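Local coordinates for tumor necrosis factor ligand superfamily member 9 (Mus musculus, PDB 6MKB), which acts as a cytokine that binds the receptor TNFRSF9 (4-1BB) and induces the proliferation of activated peripheral blood T cells, at residues B[51-57]-B[125-131]; B[68-74]-B[147-152]; B[95-101]-B[117-123]. All coordinates share one frame; numbering follows the deposited sequence.

Contact 1. Residues B[51-57]-B[125-131]; sequences ELVVDSP and LKAGHRL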
loop_
_atom_site.group_PDB
_atom_site.type_symbol
_atom_site.label_atom_id
_atom_site.label_comp_id
_atom_site.label_asym_id
_atom_site.label_seq_id
_atom_site.Cartn_x
_atom_site.Cartn_y
_atom_site.Cartn_z
ATOM N N GLU B 51 -13.893 -8.832 -13.370
ATOM C CA GLU B 51 -14.207 -8.722 -11.947
ATOM C C GLU B 51 -13.725 -9.879 -11.089
ATOM O O GLU B 51 -13.810 -11.055 -11.471
ATOM C CB GLU B 51 -15.721 -8.608 -11.747
ATOM C CG GLU B 51 -16.281 -7.259 -12.138
ATOM C CD GLU B 51 -17.787 -7.187 -12.238
ATOM O OE1 GLU B 51 -18.448 -8.249 -12.225
ATOM O OE2 GLU B 51 -18.310 -6.059 -12.343
ATOM N N LEU B 52 -13.267 -9.511 -9.901
ATOM C CA LEU B 52 -12.883 -10.396 -8.829
ATOM C C LEU B 52 -14.143 -10.600 -8.007
ATOM O O LEU B 52 -14.758 -9.618 -7.581
ATOM C CB LEU B 52 -11.740 -9.757 -8.023
ATOM C CG LEU B 52 -11.125 -10.541 -6.849
ATOM C CD1 LEU B 52 -10.623 -11.869 -7.276
ATOM C CD2 LEU B 52 -9.907 -9.770 -6.292
ATOM N N VAL B 53 -14.592 -11.859 -7.897
ATOM C CA VAL B 53 -15.818 -12.265 -7.203
ATOM C C VAL B 53 -15.459 -12.845 -5.820
ATOM O O VAL B 53 -14.754 -13.845 -5.722
ATOM C CB VAL B 53 -16.682 -13.268 -8.052
ATOM C CG1 VAL B 53 -18.061 -13.475 -7.422
ATOM C CG2 VAL B 53 -16.834 -12.780 -9.490
ATOM N N VAL B 54 -15.953 -12.195 -4.772
ATOM C CA VAL B 54 -15.760 -12.542 -3.363
ATOM C C VAL B 54 -16.902 -13.474 -2.928
ATOM O O VAL B 54 -18.073 -13.115 -3.040
ATOM C CB VAL B 54 -15.683 -11.243 -2.518
ATOM C CG1 VAL B 54 -15.901 -11.501 -1.032
ATOM C CG2 VAL B 54 -14.370 -10.517 -2.758
ATOM N N ASP B 55 -16.549 -14.668 -2.445
ATOM C CA ASP B 55 -17.502 -15.703 -2.043
ATOM C C ASP B 55 -18.202 -15.423 -0.710
ATOM O O ASP B 55 -19.434 -15.421 -0.662
ATOM C CB ASP B 55 -16.766 -17.043 -1.938
ATOM C CG ASP B 55 -17.541 -18.314 -2.194
ATOM O OD1 ASP B 55 -18.782 -18.316 -1.984
ATOM O OD2 ASP B 55 -16.904 -19.323 -2.574
ATOM N N SER B 56 -17.442 -15.245 0.372
ATOM C CA SER B 56 -18.027 -15.096 1.705
ATOM C C SER B 56 -17.917 -13.656 2.287
ATOM O O SER B 56 -16.956 -12.946 1.997
ATOM C CB SER B 56 -17.421 -16.114 2.670
ATOM O OG SER B 56 -16.021 -15.941 2.804
ATOM N N PRO B 57 -18.917 -13.205 3.092
ATOM C CA PRO B 57 -18.842 -11.841 3.640
ATOM C C PRO B 57 -17.847 -11.700 4.801
ATOM O O PRO B 57 -17.575 -12.650 5.559
ATOM C CB PRO B 57 -20.266 -11.588 4.132
ATOM C CG PRO B 57 -20.763 -12.956 4.510
ATOM C CD PRO B 57 -20.151 -13.899 3.535
ATOM N N LEU B 125 -17.263 -6.374 2.871
ATOM C CA LEU B 125 -17.763 -6.953 1.629
ATOM C C LEU B 125 -18.813 -8.020 1.927
ATOM O O LEU B 125 -18.793 -8.657 2.992
ATOM C CB LEU B 125 -16.618 -7.534 0.774
ATOM C CG LEU B 125 -15.482 -6.564 0.348
ATOM C CD1 LEU B 125 -14.465 -7.273 -0.533
ATOM C CD2 LEU B 125 -16.011 -5.324 -0.380
ATOM N N LYS B 126 -19.758 -8.172 0.990
ATOM C CA LYS B 126 -20.885 -9.098 1.041
ATOM C C LYS B 126 -20.569 -10.345 0.239
ATOM O O LYS B 126 -19.592 -10.364 -0.516
ATOM C CB LYS B 126 -22.150 -8.422 0.478
ATOM C CG LYS B 126 -22.492 -7.047 1.037
ATOM C CD LYS B 126 -23.123 -7.131 2.412
ATOM C CE LYS B 126 -23.831 -5.884 2.843
ATOM N NZ LYS B 126 -24.638 -6.142 4.068
ATOM N N ALA B 127 -21.391 -11.379 0.393
ATOM C CA ALA B 127 -21.271 -12.623 -0.357
ATOM C C ALA B 127 -21.668 -12.345 -1.812
ATOM O O ALA B 127 -22.753 -11.828 -2.066
ATOM C CB ALA B 127 -22.170 -13.698 0.259
ATOM N N GLY B 128 -20.758 -12.626 -2.734
ATOM C CA GLY B 128 -20.957 -12.399 -4.161
ATOM C C GLY B 128 -20.500 -11.032 -4.612
ATOM O O GLY B 128 -20.847 -10.598 -5.715
ATOM N N HIS B 129 -19.717 -10.341 -3.763
ATOM C CA HIS B 129 -19.198 -8.998 -4.037
ATOM C C HIS B 129 -18.278 -9.039 -5.254
ATOM O O HIS B 129 -17.439 -9.930 -5.374
ATOM C CB HIS B 129 -18.470 -8.412 -2.808
ATOM C CG HIS B 129 -18.842 -6.997 -2.510
ATOM N ND1 HIS B 129 -18.535 -5.977 -3.382
ATOM C CD2 HIS B 129 -19.472 -6.475 -1.437
ATOM C CE1 HIS B 129 -18.988 -4.871 -2.820
ATOM N NE2 HIS B 129 -19.566 -5.119 -1.655
ATOM N N ARG B 130 -18.487 -8.104 -6.175
ATOM C CA ARG B 130 -17.742 -8.009 -7.429
ATOM C C ARG B 130 -16.919 -6.738 -7.395
ATOM O O ARG B 130 -17.428 -5.666 -7.037
ATOM C CB ARG B 130 -18.693 -8.050 -8.649
ATOM C CG ARG B 130 -19.405 -9.380 -8.736
ATOM C CD ARG B 130 -20.497 -9.396 -9.759
ATOM N NE ARG B 130 -20.793 -10.781 -10.085
ATOM C CZ ARG B 130 -20.242 -11.462 -11.080
ATOM N NH1 ARG B 130 -19.402 -10.867 -11.921
ATOM N NH2 ARG B 130 -20.488 -12.756 -11.218
ATOM N N LEU B 131 -15.630 -6.879 -7.706
ATOM C CA LEU B 131 -14.648 -5.810 -7.670
ATOM C C LEU B 131 -13.873 -5.774 -8.982
ATOM O O LEU B 131 -13.292 -6.771 -9.386
ATOM C CB LEU B 131 -13.692 -6.074 -6.490
ATOM C CG LEU B 131 -13.803 -5.292 -5.168
ATOM C CD1 LEU B 131 -15.189 -5.078 -4.715
ATOM C CD2 LEU B 131 -13.071 -6.013 -4.066
#
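The guanidinium of Arg-130 is met on a face by Val-53 and at an edge by Glu-51. Val-53 CG2 sits 3.9 Å above the guanidinium plane, displaced toward its rim. Extended from CG to NE (chi2 171°, chi3 161°), Arg-130 runs alongside Val-53 and brings its guanidinium to the Glu-51 carboxylate. At the edge, Arg-130 NH1 gives a salt-bridge hydrogen bond of 2.8 Å to Glu-51 OE1; the acceptor lies in the guanidinium plane and is approached nearly along its C-O axis. The Glu-51 and Arg-130 side chains cross at about a right angle, with carboxylate and guanidinium planes 58° apart, consistent with one bond between them rather than a flat two-bond pairing. Each has a second partner: Glu-51 OE2 pairs with Lys-90, and Arg-130 NH2 with Glu-46. The His-129 ring has Leu-125 CD2 over its centre, while Lys-126 N lies at its edge.

Strand 51-54, which carries Val-53, runs antiparallel to strand 129-140, with Arg-130 and His-129 on opposite faces, a pairing in the jelly-roll sandwich of the TNF homology domain. Leu-52 N donates to Leu-131 O at 2.8 Å. The return bond, from Leu-131 N to Leu-52 O, is 2.9 Å. Further along, Gly-128 and His-129 both face Val-54, forming a G1 beta bulge: Val-54 N donates to His-129 O, and Gly-128 N reaches Val-54 O at 2.7 Å. The bulge closes a type II turn from Lys-126 to His-129. On the face of Leu-52 and Leu-131, Val-54 sends CG2 to within 3.9 Å of Leu-125 CD1, and Leu-161 of strand 149-166 covers this pair. Past the bulge, Pro-57 CD rests 3.9 Å from Ala-127 CB.

Contact 2. Residues B[68-74]-B[147-152]; sequences LSPTFTN and RDWELS. With NA (sodium ion), chain O.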
loop_
_atom_site.group_PDB
_atom_site.type_symbol
_atom_site.label_atom_id
_atom_site.label_comp_id
_atom_site.label_asym_id
_atom_site.label_seq_id
_atom_site.Cartn_x
_atom_site.Cartn_y
_atom_site.Cartn_z
ATOM N N LEU B 68 3.581 2.714 -12.902
ATOM C CA LEU B 68 3.593 3.470 -14.152
ATOM C C LEU B 68 4.966 3.494 -14.706
ATOM O O LEU B 68 5.856 4.073 -14.079
ATOM C CB LEU B 68 3.149 4.930 -13.931
ATOM C CG LEU B 68 1.715 5.321 -13.958
ATOM C CD1 LEU B 68 1.642 6.827 -13.913
ATOM C CD2 LEU B 68 1.013 4.802 -15.198
ATOM N N SER B 69 5.146 2.927 -15.883
ATOM C CA SER B 69 6.445 2.891 -16.548
ATOM C C SER B 69 6.529 3.965 -17.622
ATOM O O SER B 69 5.650 4.010 -18.491
ATOM C CB SER B 69 6.694 1.519 -17.153
ATOM O OG SER B 69 6.797 0.535 -16.138
ATOM N N PRO B 70 7.591 4.817 -17.608
ATOM C CA PRO B 70 7.736 5.827 -18.677
ATOM C C PRO B 70 8.136 5.175 -19.978
ATOM O O PRO B 70 8.882 4.193 -19.957
ATOM C CB PRO B 70 8.837 6.757 -18.150
ATOM C CG PRO B 70 9.640 5.923 -17.218
ATOM C CD PRO B 70 8.718 4.880 -16.641
ATOM N N THR B 71 7.627 5.689 -21.108
ATOM C CA THR B 71 7.948 5.133 -22.428
ATOM C C THR B 71 9.083 5.918 -23.103
ATOM O O THR B 71 9.519 6.955 -22.582
ATOM C CB THR B 71 6.718 5.109 -23.322
ATOM O OG1 THR B 71 6.316 6.449 -23.576
ATOM C CG2 THR B 71 5.589 4.270 -22.758
ATOM N N PHE B 72 9.530 5.445 -24.273
ATOM C CA PHE B 72 10.569 6.090 -25.079
ATOM C C PHE B 72 10.267 7.580 -25.316
ATOM O O PHE B 72 11.191 8.397 -25.230
ATOM C CB PHE B 72 10.726 5.369 -26.434
ATOM C CG PHE B 72 11.841 5.924 -27.285
ATOM C CD1 PHE B 72 13.158 5.502 -27.104
ATOM C CD2 PHE B 72 11.585 6.885 -28.257
ATOM C CE1 PHE B 72 14.193 6.033 -27.873
ATOM C CE2 PHE B 72 12.624 7.441 -28.992
ATOM C CZ PHE B 72 13.920 7.005 -28.799
ATOM N N THR B 73 8.994 7.932 -25.633
ATOM C CA THR B 73 8.578 9.307 -25.951
ATOM C C THR B 73 8.516 10.216 -24.721
ATOM O O THR B 73 8.353 11.439 -24.885
ATOM C CB THR B 73 7.215 9.300 -26.660
ATOM O OG1 THR B 73 6.260 8.608 -25.850
ATOM C CG2 THR B 73 7.278 8.697 -28.060
ATOM N N ASN B 74 8.608 9.634 -23.496
ATOM C CA ASN B 74 8.536 10.394 -22.249
ATOM C C ASN B 74 9.842 11.154 -21.983
ATOM O O ASN B 74 10.876 10.524 -21.791
ATOM C CB ASN B 74 8.220 9.465 -21.072
ATOM C CG ASN B 74 7.751 10.173 -19.814
ATOM O OD1 ASN B 74 8.124 11.308 -19.502
ATOM N ND2 ASN B 74 6.909 9.513 -19.051
ATOM N N ARG B 147 0.689 8.450 -24.531
ATOM C CA ARG B 147 1.669 7.484 -25.043
ATOM C C ARG B 147 2.960 7.490 -24.213
ATOM O O ARG B 147 3.776 6.593 -24.381
ATOM C CB ARG B 147 2.026 7.781 -26.519
ATOM C CG ARG B 147 0.837 7.786 -27.498
ATOM C CD ARG B 147 0.675 6.493 -28.258
ATOM N NE ARG B 147 -0.202 6.663 -29.420
ATOM C CZ ARG B 147 0.207 6.973 -30.646
ATOM N NH1 ARG B 147 1.491 7.214 -30.887
ATOM N NH2 ARG B 147 -0.672 7.101 -31.631
ATOM N N ASP B 148 3.134 8.480 -23.320
ATOM C CA ASP B 148 4.324 8.679 -22.516
ATOM C C ASP B 148 4.386 7.775 -21.271
ATOM O O ASP B 148 5.424 7.714 -20.625
ATOM C CB ASP B 148 4.468 10.176 -22.149
ATOM C CG ASP B 148 4.947 11.047 -23.321
ATOM O OD1 ASP B 148 4.931 10.551 -24.498
ATOM O OD2 ASP B 148 5.356 12.212 -23.070
ATOM N N TRP B 149 3.318 7.037 -20.966
ATOM C CA TRP B 149 3.288 6.109 -19.832
ATOM C C TRP B 149 2.614 4.832 -20.234
ATOM O O TRP B 149 1.764 4.841 -21.122
ATOM C CB TRP B 149 2.573 6.709 -18.612
ATOM C CG TRP B 149 3.232 7.928 -18.033
ATOM C CD1 TRP B 149 2.943 9.224 -18.318
ATOM C CD2 TRP B 149 4.300 7.955 -17.071
ATOM N NE1 TRP B 149 3.727 10.061 -17.562
ATOM C CE2 TRP B 149 4.569 9.309 -16.783
ATOM C CE3 TRP B 149 5.019 6.960 -16.378
ATOM C CZ2 TRP B 149 5.542 9.701 -15.842
ATOM C CZ3 TRP B 149 5.963 7.340 -15.428
ATOM C CH2 TRP B 149 6.218 8.697 -15.170
ATOM N N GLU B 150 2.973 3.728 -19.570
ATOM C CA GLU B 150 2.410 2.415 -19.862
ATOM C C GLU B 150 2.376 1.542 -18.612
ATOM O O GLU B 150 3.077 1.813 -17.623
ATOM C CB GLU B 150 3.233 1.710 -20.973
ATOM C CG GLU B 150 4.611 1.241 -20.514
ATOM C CD GLU B 150 5.499 0.555 -21.527
ATOM O OE1 GLU B 150 6.733 0.592 -21.335
ATOM O OE2 GLU B 150 4.976 -0.017 -22.510
ATOM N N LEU B 151 1.553 0.486 -18.678
ATOM C CA LEU B 151 1.468 -0.554 -17.663
ATOM C C LEU B 151 2.056 -1.772 -18.299
ATOM O O LEU B 151 1.456 -2.294 -19.234
ATOM C CB LEU B 151 0.019 -0.817 -17.163
ATOM C CG LEU B 151 -0.816 0.340 -16.618
ATOM C CD1 LEU B 151 -2.079 -0.202 -15.972
ATOM C CD2 LEU B 151 -0.040 1.173 -15.605
ATOM N N SER B 152 3.260 -2.174 -17.893
ATOM C CA SER B 152 3.904 -3.320 -18.513
ATOM C C SER B 152 4.598 -4.252 -17.528
ATOM O O SER B 152 4.987 -3.848 -16.448
ATOM C CB SER B 152 4.927 -2.847 -19.541
ATOM O OG SER B 152 5.965 -2.077 -18.956
HETATM NA NA NA O . 4.512 -0.722 -15.480
#
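Trp-149 is wedged between Leu-68 on one face of its indole and Asn-74 with Pro-70 on the opposite face, where strands 58-70 and 149-166 of the TNF jelly roll pair antiparallel. This is the tight part. Leu-68 CD1 lies 4.1 Å above the ring plane, toward the rim, and Leu-68 CB approaches Trp-149 CE3 to 3.7 Å. From the other side Asn-74 ND2 stands 3.3 Å above the plane, toward the rim and nearest Trp-149 CE2, its amide turned 81° from the ring, almost upright on it. Asn-74 CG is anti to the backbone N (chi1 -164°), which carries the amide over the indole, while ND2 donates to Asp-148 O. That carbonyl is gripped twice: Asn-74 ND2 and Thr-71 N reach it from opposite faces of its plane. Ser-69 and Glu-150 form the hydrogen-bonded pair beside the ring, each donating its N to the other's O.

The turn end is more open: Thr-73 and Arg-147 are exposed, yet polar bonds still hold it. A type I turn from Thr-71 to Asn-74 sets the hydroxyls of Thr-71 and Thr-73 against residues 147-148. Thr-71 OG1 donates to Arg-147 O at 2.7 Å, in the carbonyl plane and on a lone pair. Thr-73 OG1 donates to Asp-148 OD1 at 2.7 Å from above the carboxylate plane. The Arg-147 side chain leads away from the turn.

At the strand end, on the face shared with Glu-150, Ser-69 OG binds the sodium ion at 2.7 Å, alongside Lys-67 O and Asn-155 O.

Contact 3. Residues B[95-101]-B[117-123]; sequences DFDNLAL and RSWSQLL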
loop_
_atom_site.group_PDB
_atom_site.type_symbol
_atom_site.label_atom_id
_atom_site.label_comp_id
_atom_site.label_asym_id
_atom_site.label_seq_id
_atom_site.Cartn_x
_atom_site.Cartn_y
_atom_site.Cartn_z
ATOM N N ASP B 95 -18.764 3.573 2.022
ATOM C CA ASP B 95 -17.872 4.702 1.740
ATOM C C ASP B 95 -17.268 4.652 0.301
ATOM O O ASP B 95 -16.277 5.352 0.043
ATOM C CB ASP B 95 -16.740 4.756 2.797
ATOM C CG ASP B 95 -15.623 3.742 2.590
ATOM O OD1 ASP B 95 -15.881 2.525 2.772
ATOM O OD2 ASP B 95 -14.494 4.165 2.236
ATOM N N PHE B 96 -17.868 3.850 -0.630
ATOM C CA PHE B 96 -17.400 3.755 -2.024
ATOM C C PHE B 96 -17.862 5.005 -2.783
ATOM O O PHE B 96 -18.860 5.048 -3.511
ATOM C CB PHE B 96 -17.760 2.425 -2.748
ATOM C CG PHE B 96 -17.470 2.346 -4.239
ATOM C CD1 PHE B 96 -16.375 3.009 -4.795
ATOM C CD2 PHE B 96 -18.274 1.586 -5.080
ATOM C CE1 PHE B 96 -16.146 2.981 -6.174
ATOM C CE2 PHE B 96 -18.030 1.543 -6.459
ATOM C CZ PHE B 96 -16.963 2.230 -6.993
ATOM N N ASP B 97 -17.080 6.029 -2.527
ATOM C CA ASP B 97 -17.042 7.378 -3.039
ATOM C C ASP B 97 -15.569 7.708 -2.992
ATOM O O ASP B 97 -14.968 7.674 -1.910
ATOM C CB ASP B 97 -17.887 8.310 -2.166
ATOM N N ASN B 98 -14.958 7.853 -4.176
ATOM C CA ASN B 98 -13.538 8.115 -4.426
ATOM C C ASN B 98 -12.614 7.035 -3.787
ATOM O O ASN B 98 -11.557 7.370 -3.237
ATOM C CB ASN B 98 -13.096 9.565 -4.048
ATOM C CG ASN B 98 -13.371 10.033 -2.633
ATOM O OD1 ASN B 98 -14.326 10.779 -2.376
ATOM N ND2 ASN B 98 -12.547 9.600 -1.684
ATOM N N LEU B 99 -12.976 5.734 -3.947
ATOM C CA LEU B 99 -12.115 4.585 -3.575
ATOM C C LEU B 99 -11.095 4.476 -4.712
ATOM O O LEU B 99 -11.373 3.850 -5.744
ATOM C CB LEU B 99 -12.958 3.292 -3.414
ATOM C CG LEU B 99 -13.098 2.639 -2.034
ATOM C CD1 LEU B 99 -13.573 3.601 -0.992
ATOM C CD2 LEU B 99 -14.095 1.515 -2.094
ATOM N N ALA B 100 -9.983 5.230 -4.606
ATOM C CA ALA B 100 -9.005 5.308 -5.697
ATOM C C ALA B 100 -7.590 5.637 -5.248
ATOM O O ALA B 100 -7.376 6.327 -4.255
ATOM C CB ALA B 100 -9.451 6.360 -6.714
ATOM N N LEU B 101 -6.626 5.199 -6.067
ATOM C CA LEU B 101 -5.203 5.443 -5.922
ATOM C C LEU B 101 -4.865 6.440 -7.004
ATOM O O LEU B 101 -4.950 6.090 -8.181
ATOM C CB LEU B 101 -4.424 4.105 -6.061
ATOM C CG LEU B 101 -2.873 4.141 -6.200
ATOM C CD1 LEU B 101 -2.216 4.994 -5.118
ATOM C CD2 LEU B 101 -2.292 2.754 -6.103
ATOM N N ARG B 117 3.298 3.375 -6.715
ATOM C CA ARG B 117 2.429 3.783 -5.601
ATOM C C ARG B 117 1.496 2.647 -5.180
ATOM O O ARG B 117 0.962 1.942 -6.029
ATOM C CB ARG B 117 1.585 5.014 -5.978
ATOM C CG ARG B 117 2.389 6.218 -6.341
ATOM C CD ARG B 117 2.766 7.107 -5.167
ATOM N NE ARG B 117 2.879 8.501 -5.618
ATOM C CZ ARG B 117 4.003 9.063 -6.067
ATOM N NH1 ARG B 117 5.141 8.372 -6.087
ATOM N NH2 ARG B 117 4.005 10.328 -6.467
ATOM N N SER B 118 1.289 2.500 -3.874
ATOM C CA SER B 118 0.392 1.516 -3.282
ATOM C C SER B 118 -0.753 2.224 -2.561
ATOM O O SER B 118 -0.614 3.379 -2.164
ATOM C CB SER B 118 1.138 0.604 -2.321
ATOM O OG SER B 118 2.172 -0.093 -2.988
ATOM N N TRP B 119 -1.877 1.523 -2.400
ATOM C CA TRP B 119 -3.092 1.974 -1.743
ATOM C C TRP B 119 -3.746 0.795 -1.036
ATOM O O TRP B 119 -3.676 -0.337 -1.525
ATOM C CB TRP B 119 -4.043 2.571 -2.800
ATOM C CG TRP B 119 -5.435 2.926 -2.339
ATOM C CD1 TRP B 119 -5.897 4.168 -2.026
ATOM C CD2 TRP B 119 -6.575 2.047 -2.273
ATOM N NE1 TRP B 119 -7.248 4.119 -1.759
ATOM C CE2 TRP B 119 -7.691 2.835 -1.912
ATOM C CE3 TRP B 119 -6.767 0.665 -2.510
ATOM C CZ2 TRP B 119 -8.961 2.293 -1.744
ATOM C CZ3 TRP B 119 -8.034 0.125 -2.350
ATOM C CH2 TRP B 119 -9.110 0.929 -1.965
ATOM N N SER B 120 -4.428 1.056 0.081
ATOM C CA SER B 120 -5.172 -0.004 0.771
ATOM C C SER B 120 -6.327 0.566 1.545
ATOM O O SER B 120 -6.305 1.733 1.938
ATOM C CB SER B 120 -4.281 -0.845 1.688
ATOM O OG SER B 120 -3.705 -0.089 2.739
ATOM N N GLN B 121 -7.353 -0.270 1.748
ATOM C CA GLN B 121 -8.511 0.060 2.549
ATOM C C GLN B 121 -9.131 -1.207 3.112
ATOM O O GLN B 121 -9.241 -2.213 2.396
ATOM C CB GLN B 121 -9.548 0.852 1.733
ATOM C CG GLN B 121 -10.415 1.751 2.615
ATOM C CD GLN B 121 -10.247 3.191 2.212
ATOM O OE1 GLN B 121 -9.228 3.840 2.524
ATOM N NE2 GLN B 121 -11.207 3.708 1.474
ATOM N N LEU B 122 -9.569 -1.148 4.382
ATOM C CA LEU B 122 -10.287 -2.236 5.010
ATOM C C LEU B 122 -11.757 -2.011 4.687
ATOM O O LEU B 122 -12.297 -0.949 5.000
ATOM C CB LEU B 122 -10.002 -2.277 6.515
ATOM C CG LEU B 122 -8.652 -2.881 6.945
ATOM C CD1 LEU B 122 -8.262 -2.398 8.342
ATOM C CD2 LEU B 122 -8.677 -4.423 6.902
ATOM N N LEU B 123 -12.376 -2.951 3.968
ATOM C CA LEU B 123 -13.767 -2.806 3.517
ATOM C C LEU B 123 -14.657 -3.976 3.915
ATOM O O LEU B 123 -14.242 -5.140 3.851
ATOM C CB LEU B 123 -13.813 -2.674 1.968
ATOM C CG LEU B 123 -13.131 -1.448 1.329
ATOM C CD1 LEU B 123 -12.860 -1.690 -0.142
ATOM C CD2 LEU B 123 -13.967 -0.207 1.481
#
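Leu-101 and Trp-119 both hold CG anti to the backbone N (chi1 169° and 172°), and with both side chains leaving the backbone toward the other segment they pass one another running in opposite senses. The closest point is Leu-101 CB to Trp-119 CB, 3.6 Å, and Leu-101 CD2 goes on to lie 3.4 Å from Arg-117 O. This same setting of Trp-119 lays its indole under the backbone of strand 100-105: Ala-100 C and Leu-101 N lie over one face, while Leu-99 CG comes to the edge, 4.2 Å from Trp-119 CZ2.

The strands lie in different layers of the jelly-roll sandwich. Residues 100-105 pair with strand 80-90, whereas 115-125 pairs with 58-70, so side chains rather than backbone bonds join them. Further along the strand, Leu-99 and Leu-123 meet tip to tip, CD2 to CD1 at 4.0 Å, with Val-93 against both. Leu-99 CD1 also touches Gln-121 NE2 at 3.4 Å. On the other face of strand 115-125, Ser-118 packs on Ser-118 of the second subunit and Leu-122 on Lys-12 of that subunit, placing this strand at the dimer interface.

In the fold
All three contacts belong to one TNF homology domain. Contacts 1 and 2 are strand pairings within separate layers of the sandwich, on opposite sides of the chain's centre, their centres 33 Å apart and nearest atoms about 15 Å. Along the chain their segments alternate. Contact 3, nested inside the loops closed by both, joins the layers: its segment 117-123 is followed, one residue later, by 125-131 of contact 1 (centres 16 Å apart), and its strand neighbours strand 58-70 of contact 2 (nearest atoms about 6 Å). The sodium ion belongs to contact 2, about 11 Å from the side chain of Arg-117, while the second subunit touches contact 3 alone.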